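Local coordinates for superoxide dismutase [Mn/Fe] (PDB 3AK2), which catalyses the dismutation of superoxide to oxygen and hydrogen peroxide at one metal centre per subunit, and as a cambialistic enzyme works with manganese or iron, at residues K123-V128 with I144-K149; M1-R6 with K49-L54. All blocks are in the same frame, centred on the assembly; numbering follows the deposited sequence.

Contact 1 (K123-V128 with I144-K149); sequences KTVEGV and ILQVEK. With EDO (1,2-ethanediol), chain F.
In the C-terminal alpha/beta domain of this Fe/Mn superoxide dismutase, the loop 123-128, which leads from helix 111-123 into the central strand of the antiparallel sheet, lies against outer strand 141-148, with Val-128 and Lys-149 meeting through their backbones. Lys-149 N donates to Val-128 O over 2.9 Å, bent to 140° at the hydrogen; the CA-H of Glu-148 points at the same oxygen. Toward the helix end, the extended side chain of Gln-146 runs past Val-125 pointing the other way, its CG 3.9 Å from Val-125 CG2. With CG beside its own backbone N (chi1 -63°), Gln-146 carries NE2 up to the end of helix 111-123, where Ala-121 O accepts a hydrogen bond from it. Its other amide atom faces a bridging water, which donates to Gln-146 OE1 and Glu-148 OE1 and accepts from Glu-126 N, each at 2.8 Å, tying both segments together. The carboxylates of Glu-126 and Glu-148 come near each other, OE2 of the former 4.6 Å from OE1 of the latter, a like-charge approach probably offset by Lys-149 of the second subunit and Arg-67 of the third, which each pair with both. An ethanediol, probably from the crystallisation liquor, donates from O2 to Glu-148 OE2 (2.8 Å) and also hydrogen-bonds Glu-148 OE2 of the second subunit. Val-128 packs on its own counterpart in the second subunit, about 8 Å from the manganese. Arg-179 donates hydrogen bonds to the carbonyls of Lys-123, Val-125 and Gly-127, while Val-147 and Leu-145 pair with strand 129-136.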
ATOM      1  N   LYS A 123     -10.031 -15.237   5.652  1.00 11.97           N
ATOM      2  CA  LYS A 123      -8.873 -16.098   5.859  1.00 12.29           C
ATOM      3  C   LYS A 123      -7.671 -15.675   5.027  1.00 12.33           C
ATOM      4  O   LYS A 123      -6.525 -15.806   5.472  1.00 12.85           O
ATOM      5  CB  LYS A 123      -9.225 -17.559   5.568  1.00 12.64           C
ATOM      6  CG  LYS A 123     -10.074 -18.199   6.652  1.00 13.47           C
ATOM      7  CD  LYS A 123     -10.486 -19.610   6.272  1.00 16.20           C
ATOM      8  CE  LYS A 123     -11.663 -20.081   7.112  1.00 16.90           C
ATOM      9  NZ  LYS A 123     -12.133 -21.434   6.693  1.00 18.15           N
ATOM     10  N   THR A 124      -7.936 -15.158   3.830  1.00 11.89           N
ATOM     11  CA  THR A 124      -6.866 -14.880   2.874  1.00 11.91           C
ATOM     12  C   THR A 124      -6.428 -13.413   2.814  1.00 11.62           C
ATOM     13  O   THR A 124      -5.743 -13.008   1.875  1.00 11.48           O
ATOM     14  CB  THR A 124      -7.226 -15.382   1.461  1.00 11.95           C
ATOM     15  OG1 THR A 124      -8.385 -14.688   0.978  1.00 12.89           O
ATOM     16  CG2 THR A 124      -7.470 -16.908   1.458  1.00 12.82           C
ATOM     17  N   VAL A 125      -6.808 -12.619   3.812  1.00 11.09           N
ATOM     18  CA  VAL A 125      -6.254 -11.271   3.927  1.00 11.06           C
ATOM     19  C   VAL A 125      -4.741 -11.416   4.052  1.00 11.49           C
ATOM     20  O   VAL A 125      -4.243 -12.205   4.859  1.00 12.10           O
ATOM     21  CB  VAL A 125      -6.834 -10.502   5.130  1.00 10.89           C
ATOM     22  CG1 VAL A 125      -6.071  -9.209   5.357  1.00 10.97           C
ATOM     23  CG2 VAL A 125      -8.311 -10.203   4.903  1.00 10.90           C
ATOM     24  N   GLU A 126      -4.012 -10.676   3.225  1.00 11.46           N
ATOM     25  CA  GLU A 126      -2.564 -10.754   3.234  1.00 11.53           C
ATOM     26  C   GLU A 126      -2.008  -9.758   4.244  1.00 11.86           C
ATOM     27  O   GLU A 126      -2.214  -8.553   4.115  1.00 12.14           O
ATOM     28  CB  GLU A 126      -2.026 -10.467   1.845  1.00 11.39           C
ATOM     29  CG  GLU A 126      -0.561 -10.765   1.703  1.00 11.41           C
ATOM     30  CD  GLU A 126      -0.099 -10.569   0.292  1.00 12.01           C
ATOM     31  OE1 GLU A 126       0.120 -11.588  -0.401  1.00 12.44           O
ATOM     32  OE2 GLU A 126       0.023  -9.396  -0.127  1.00 10.98           O
ATOM     33  N   GLY A 127      -1.295 -10.261   5.245  1.00 12.08           N
ATOM     34  CA  GLY A 127      -0.936  -9.442   6.400  1.00 12.14           C
ATOM     35  C   GLY A 127      -2.149  -9.263   7.294  1.00 12.08           C
ATOM     36  O   GLY A 127      -3.008 -10.141   7.378  1.00 13.35           O
ATOM     37  N   VAL A 128      -2.228  -8.126   7.965  1.00 11.24           N
ATOM     38  CA  VAL A 128      -3.347  -7.874   8.856  1.00 10.67           C
ATOM     39  C   VAL A 128      -4.431  -7.082   8.127  1.00 10.12           C
ATOM     40  O   VAL A 128      -4.148  -6.371   7.159  1.00  9.95           O
ATOM     41  CB  VAL A 128      -2.900  -7.170  10.142  1.00 10.18           C
ATOM     42  CG1 VAL A 128      -1.968  -8.080  10.941  1.00 11.26           C
ATOM     43  CG2 VAL A 128      -2.222  -5.839   9.839  1.00 10.79           C
ATOM     44  N   ILE A 144     -18.766  -8.011  -1.007  1.00 10.77           N
ATOM     45  CA  ILE A 144     -17.731  -8.457  -0.075  1.00 10.90           C
ATOM     46  C   ILE A 144     -16.377  -7.963  -0.567  1.00 10.35           C
ATOM     47  O   ILE A 144     -16.092  -7.999  -1.768  1.00 10.51           O
ATOM     48  CB  ILE A 144     -17.720 -10.005   0.107  1.00 11.02           C
ATOM     49  CG1 ILE A 144     -19.049 -10.479   0.706  1.00 11.75           C
ATOM     50  CG2 ILE A 144     -16.542 -10.460   0.991  1.00 11.07           C
ATOM     51  CD1 ILE A 144     -19.241 -11.993   0.704  1.00 12.30           C
ATOM     52  N   LEU A 145     -15.554  -7.485   0.363  1.00 10.14           N
ATOM     53  CA  LEU A 145     -14.169  -7.132   0.043  1.00  9.79           C
ATOM     54  C   LEU A 145     -13.249  -7.347   1.242  1.00  9.66           C
ATOM     55  O   LEU A 145     -13.712  -7.618   2.358  1.00  9.53           O
ATOM     56  CB  LEU A 145     -14.059  -5.689  -0.485  1.00 10.68           C
ATOM     57  CG  LEU A 145     -14.199  -4.515   0.493  1.00 10.59           C
ATOM     58  CD1 LEU A 145     -13.562  -3.261  -0.088  1.00 12.82           C
ATOM     59  CD2 LEU A 145     -15.645  -4.247   0.900  1.00 12.20           C
ATOM     60  N   GLN A 146     -11.944  -7.242   0.993  1.00  9.42           N
ATOM     61  CA  GLN A 146     -10.941  -7.219   2.050  1.00  9.25           C
ATOM     62  C   GLN A 146     -10.439  -5.806   2.269  1.00  8.97           C
ATOM     63  O   GLN A 146     -10.410  -4.982   1.337  1.00  9.15           O
ATOM     64  CB  GLN A 146      -9.729  -8.057   1.673  1.00  9.11           C
ATOM     65  CG  GLN A 146      -9.991  -9.530   1.492  1.00 10.37           C
ATOM     66  CD  GLN A 146      -8.770 -10.262   0.986  1.00  9.72           C
ATOM     67  OE1 GLN A 146      -7.896  -9.673   0.347  1.00  9.99           O
ATOM     68  NE2 GLN A 146      -8.703 -11.559   1.262  1.00 10.25           N
ATOM     69  N   VAL A 147     -10.006  -5.545   3.494  1.00  8.89           N
ATOM     70  CA  VAL A 147      -9.264  -4.333   3.807  1.00  9.07           C
ATOM     71  C   VAL A 147      -7.950  -4.758   4.458  1.00  9.07           C
ATOM     72  O   VAL A 147      -7.949  -5.614   5.347  1.00  9.63           O
ATOM     73  CB  VAL A 147     -10.077  -3.399   4.740  1.00  9.21           C
ATOM     74  CG1 VAL A 147      -9.236  -2.222   5.217  1.00  9.73           C
ATOM     75  CG2 VAL A 147     -11.348  -2.911   4.045  1.00  9.89           C
ATOM     76  N   GLU A 148      -6.836  -4.193   3.995  1.00  8.81           N
ATOM     77  CA  GLU A 148      -5.529  -4.416   4.619  1.00  9.07           C
ATOM     78  C   GLU A 148      -5.238  -3.269   5.582  1.00  9.36           C
ATOM     79  O   GLU A 148      -5.706  -2.147   5.371  1.00  9.35           O
ATOM     80  CB  GLU A 148      -4.436  -4.563   3.555  1.00  9.37           C
ATOM     81  CG  GLU A 148      -4.538  -5.884   2.794  1.00  9.37           C
ATOM     82  CD  GLU A 148      -3.476  -6.073   1.723  1.00 10.13           C
ATOM     83  OE1 GLU A 148      -3.722  -6.890   0.810  1.00 10.37           O
ATOM     84  OE2 GLU A 148      -2.406  -5.418   1.784  1.00 11.42           O
ATOM     85  N   LYS A 149      -4.472  -3.541   6.640  1.00  9.24           N
ATOM     86  CA  LYS A 149      -4.389  -2.620   7.777  1.00  9.10           C
ATOM     87  C   LYS A 149      -5.818  -2.214   8.147  1.00  9.00           C
ATOM     88  O   LYS A 149      -6.657  -3.089   8.340  1.00  9.50           O
ATOM     89  CB  LYS A 149      -3.485  -1.410   7.484  1.00  9.23           C
ATOM     90  CG  LYS A 149      -2.007  -1.774   7.290  1.00 10.76           C
ATOM     91  CD  LYS A 149      -1.058  -0.587   7.492  1.00 12.48           C
ATOM     92  CE  LYS A 149      -1.191   0.478   6.427  1.00 12.93           C
ATOM     93  NZ  LYS A 149      -0.108   1.477   6.641  1.00 10.33           N
TER
HETATM   94  C1  EDO F 216       0.696  -2.582   4.056  1.00 18.14           C
HETATM   95  O1  EDO F 216       0.838  -2.160   5.416  1.00 20.53           O
HETATM   96  C2  EDO F 216      -0.770  -2.879   3.774  1.00 17.97           C
HETATM   97  O2  EDO F 216      -0.998  -4.281   3.945  1.00 20.64           O
HETATM   98  O   HOH W   1      -5.373  -9.034   1.348  1.00 10.93           O

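Contact 2 (M1-R6 with K49-L54); sequences MVSFKR and KIEKHL
Ser-3 and Glu-51 form the polar centre of this contact, in which the N-terminal segment 1-6 lies along the last turns of helix 25-54. Glu-51 projects from the helix as a fully extended chain, CG anti to the backbone N (chi1 -178°), which carries its carboxylate across to Ser-3. There Ser-3 OG donates to Glu-51 OE1 over 2.7 Å, on the syn side and 22° out of the carboxylate plane. The same hydroxyl accepts from Arg-6 NH1, 2.7 Å away, along a nearly straight bond in the guanidinium plane. Arg-6 bends at chi2 (69°) to curl back over its own segment, and NH1 gives a second bond to Phe-4 O at 2.9 Å. This fold lays the guanidinium across one face of the Phe-4 ring: Phe-4 CE1 sits over the guanidinium centre, whereas NH1 lies toward the rim of the ring. The ring turns its edge to Glu-51, CE1 standing 3.9 Å from OE2, with the ring and carboxylate planes steeply inclined. A water spans the charged pair, accepting from Arg-6 NH2 (2.8 Å) and donating to Glu-51 OE2 (2.7 Å). At the outer end Met-1 SD lies 4.3 Å from Leu-54 CB, a light apolar touch. Opposite charges thus face each other at 4.0 Å, Arg-6 NH2 to Glu-51 OE2, beyond a direct salt bridge; the serine hydroxyl and the water bridge the two groups by hydrogen bonds, and two hydrogen bonds from NH1 hold the guanidinium in place. These links, with the nearby arginine, would be expected to favour a charged Glu-51.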
ATOM      1  N   MET A   1     -13.495  29.693  14.129  1.00 24.22           N
ATOM      2  CA  MET A   1     -12.953  28.308  14.238  1.00 24.06           C
ATOM      3  C   MET A   1     -13.371  27.664  15.556  1.00 23.52           C
ATOM      4  O   MET A   1     -13.342  28.305  16.610  1.00 23.67           O
ATOM      5  CB  MET A   1     -11.426  28.314  14.118  1.00 24.47           C
ATOM      6  CG  MET A   1     -10.857  27.085  13.417  1.00 25.94           C
ATOM      7  SD  MET A   1      -9.055  27.062  13.197  1.00 29.66           S
ATOM      8  CE  MET A   1      -8.652  28.791  12.935  1.00 29.21           C
ATOM      9  N   VAL A   2     -13.767  26.396  15.480  1.00 22.56           N
ATOM     10  CA  VAL A   2     -14.148  25.610  16.655  1.00 21.73           C
ATOM     11  C   VAL A   2     -13.255  24.373  16.723  1.00 21.05           C
ATOM     12  O   VAL A   2     -13.024  23.715  15.706  1.00 21.02           O
ATOM     13  CB  VAL A   2     -15.638  25.172  16.599  1.00 21.80           C
ATOM     14  CG1 VAL A   2     -16.040  24.435  17.876  1.00 21.77           C
ATOM     15  CG2 VAL A   2     -16.553  26.370  16.373  1.00 22.01           C
ATOM     16  N   SER A   3     -12.747  24.068  17.916  1.00 20.18           N
ATOM     17  CA  SER A   3     -11.906  22.889  18.116  1.00 19.37           C
ATOM     18  C   SER A   3     -12.669  21.618  17.761  1.00 18.75           C
ATOM     19  O   SER A   3     -13.851  21.480  18.092  1.00 18.67           O
ATOM     20  CB  SER A   3     -11.402  22.815  19.557  1.00 19.47           C
ATOM     21  OG  SER A   3     -10.333  21.888  19.658  1.00 19.60           O
ATOM     22  N   PHE A   4     -11.985  20.699  17.083  1.00 18.03           N
ATOM     23  CA  PHE A   4     -12.595  19.456  16.614  1.00 17.48           C
ATOM     24  C   PHE A   4     -13.242  18.657  17.734  1.00 17.10           C
ATOM     25  O   PHE A   4     -12.771  18.670  18.878  1.00 16.94           O
ATOM     26  CB  PHE A   4     -11.572  18.592  15.856  1.00 17.44           C
ATOM     27  CG  PHE A   4     -10.523  17.949  16.733  1.00 17.52           C
ATOM     28  CD1 PHE A   4      -9.382  18.654  17.116  1.00 17.44           C
ATOM     29  CD2 PHE A   4     -10.663  16.627  17.147  1.00 16.87           C
ATOM     30  CE1 PHE A   4      -8.406  18.055  17.913  1.00 17.80           C
ATOM     31  CE2 PHE A   4      -9.695  16.017  17.943  1.00 17.20           C
ATOM     32  CZ  PHE A   4      -8.563  16.734  18.326  1.00 17.69           C
ATOM     33  N   LYS A   5     -14.333  17.972  17.396  1.00 16.69           N
ATOM     34  CA  LYS A   5     -14.945  17.025  18.313  1.00 16.53           C
ATOM     35  C   LYS A   5     -14.051  15.793  18.374  1.00 15.98           C
ATOM     36  O   LYS A   5     -13.734  15.188  17.346  1.00 16.04           O
ATOM     37  CB  LYS A   5     -16.366  16.653  17.875  1.00 16.74           C
ATOM     38  CG  LYS A   5     -17.060  15.671  18.815  1.00 18.29           C
ATOM     39  CD  LYS A   5     -18.531  15.490  18.466  1.00 20.17           C
ATOM     40  CE  LYS A   5     -19.178  14.400  19.314  1.00 21.70           C
ATOM     41  NZ  LYS A   5     -19.274  14.763  20.758  1.00 23.43           N
ATOM     42  N   ARG A   6     -13.640  15.450  19.588  1.00 15.51           N
ATOM     43  CA  ARG A   6     -12.742  14.327  19.820  1.00 15.23           C
ATOM     44  C   ARG A   6     -13.459  13.008  19.629  1.00 14.38           C
ATOM     45  O   ARG A   6     -14.638  12.870  19.976  1.00 14.70           O
ATOM     46  CB  ARG A   6     -12.178  14.376  21.242  1.00 15.59           C
ATOM     47  CG  ARG A   6     -10.855  15.106  21.386  1.00 17.21           C
ATOM     48  CD  ARG A   6     -11.003  16.597  21.158  1.00 18.85           C
ATOM     49  NE  ARG A   6      -9.751  17.305  21.406  1.00 19.55           N
ATOM     50  CZ  ARG A   6      -9.535  18.578  21.091  1.00 20.46           C
ATOM     51  NH1 ARG A   6     -10.484  19.292  20.497  1.00 19.64           N
ATOM     52  NH2 ARG A   6      -8.359  19.133  21.356  1.00 21.25           N
ATOM     53  N   LYS A  49      -2.712  18.082  15.554  1.00 11.49           N
ATOM     54  CA  LYS A  49      -1.673  18.634  14.688  1.00 11.56           C
ATOM     55  C   LYS A  49      -2.250  19.526  13.594  1.00 11.58           C
ATOM     56  O   LYS A  49      -1.716  20.604  13.317  1.00 11.39           O
ATOM     57  CB  LYS A  49      -0.820  17.521  14.089  1.00 11.34           C
ATOM     58  CG  LYS A  49       0.054  16.836  15.121  1.00 12.95           C
ATOM     59  CD  LYS A  49       0.697  15.575  14.588  1.00 15.43           C
ATOM     60  CE  LYS A  49       1.295  14.772  15.733  1.00 16.93           C
ATOM     61  NZ  LYS A  49       1.877  13.488  15.265  1.00 17.96           N
ATOM     62  N   ILE A  50      -3.343  19.085  12.976  1.00 11.49           N
ATOM     63  CA  ILE A  50      -4.012  19.891  11.965  1.00 12.21           C
ATOM     64  C   ILE A  50      -4.498  21.207  12.580  1.00 12.37           C
ATOM     65  O   ILE A  50      -4.293  22.277  12.003  1.00 11.43           O
ATOM     66  CB  ILE A  50      -5.150  19.106  11.268  1.00 12.42           C
ATOM     67  CG1 ILE A  50      -4.555  17.936  10.476  1.00 13.85           C
ATOM     68  CG2 ILE A  50      -5.959  20.020  10.343  1.00 13.71           C
ATOM     69  CD1 ILE A  50      -5.553  16.918   9.965  1.00 16.59           C
ATOM     70  N   GLU A  51      -5.097  21.127  13.765  1.00 12.53           N
ATOM     71  CA  GLU A  51      -5.559  22.315  14.485  1.00 13.84           C
ATOM     72  C   GLU A  51      -4.424  23.311  14.759  1.00 13.78           C
ATOM     73  O   GLU A  51      -4.548  24.502  14.460  1.00 14.19           O
ATOM     74  CB  GLU A  51      -6.254  21.911  15.788  1.00 14.34           C
ATOM     75  CG  GLU A  51      -6.816  23.074  16.588  1.00 17.07           C
ATOM     76  CD  GLU A  51      -7.552  22.631  17.837  1.00 19.84           C
ATOM     77  OE1 GLU A  51      -8.574  23.262  18.166  1.00 22.44           O
ATOM     78  OE2 GLU A  51      -7.118  21.654  18.492  1.00 22.60           O
ATOM     79  N   LYS A  52      -3.322  22.821  15.319  1.00 13.82           N
ATOM     80  CA  LYS A  52      -2.170  23.676  15.613  1.00 14.12           C
ATOM     81  C   LYS A  52      -1.578  24.301  14.346  1.00 14.29           C
ATOM     82  O   LYS A  52      -1.155  25.463  14.356  1.00 14.41           O
ATOM     83  CB  LYS A  52      -1.106  22.889  16.376  1.00 14.28           C
ATOM     84  CG  LYS A  52      -1.462  22.594  17.824  1.00 15.76           C
ATOM     85  CD  LYS A  52      -0.383  21.755  18.480  1.00 18.61           C
ATOM     86  CE  LYS A  52      -0.781  21.339  19.883  1.00 19.97           C
ATOM     87  NZ  LYS A  52       0.181  20.352  20.450  1.00 21.56           N
ATOM     88  N   HIS A  53      -1.550  23.532  13.262  1.00 14.54           N
ATOM     89  CA  HIS A  53      -1.134  24.043  11.958  1.00 15.44           C
ATOM     90  C   HIS A  53      -2.025  25.199  11.505  1.00 15.72           C
ATOM     91  O   HIS A  53      -1.528  26.254  11.102  1.00 15.75           O
ATOM     92  CB  HIS A  53      -1.146  22.929  10.906  1.00 15.78           C
ATOM     93  CG  HIS A  53      -1.199  23.430   9.494  1.00 17.40           C
ATOM     94  ND1 HIS A  53      -0.078  23.845   8.808  1.00 20.07           N
ATOM     95  CD2 HIS A  53      -2.242  23.588   8.644  1.00 19.26           C
ATOM     96  CE1 HIS A  53      -0.427  24.235   7.594  1.00 20.09           C
ATOM     97  NE2 HIS A  53      -1.735  24.091   7.469  1.00 20.45           N
ATOM     98  N   LEU A  54      -3.338  24.995  11.579  1.00 16.09           N
ATOM     99  CA  LEU A  54      -4.309  25.993  11.139  1.00 16.92           C
ATOM    100  C   LEU A  54      -4.262  27.256  11.998  1.00 17.25           C
ATOM    101  O   LEU A  54      -4.577  28.344  11.519  1.00 17.61           O
ATOM    102  CB  LEU A  54      -5.725  25.404  11.121  1.00 17.00           C
ATOM    103  CG  LEU A  54      -6.053  24.360  10.046  1.00 17.36           C
ATOM    104  CD1 LEU A  54      -7.322  23.599  10.405  1.00 17.82           C
ATOM    105  CD2 LEU A  54      -6.169  24.985   8.657  1.00 18.51           C
TER
HETATM  106  O   HOH W   2      -7.804  21.861  21.107  1.00 32.75           O

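Along the chain, contact 2 closes before contact 1 opens, and their centres lie 33 Å apart with about 15 Å between nearest atoms. They share no helix or strand. Contact 2 joins the N-terminal segment to the far end of helix 25-54 in the alpha-hairpin domain, at the periphery of the subunit, whereas contact 1 is buried in the C-terminal domain beside the sheet and nearer the metal. Both nevertheless touch the third subunit: helix 62-82 of that subunit supplies Arg-63 and Arg-67 to contact 1, and its Lys-113 and Glu-141 meet contact 2. Two distant parts of one chain therefore both take part in building the tetramer.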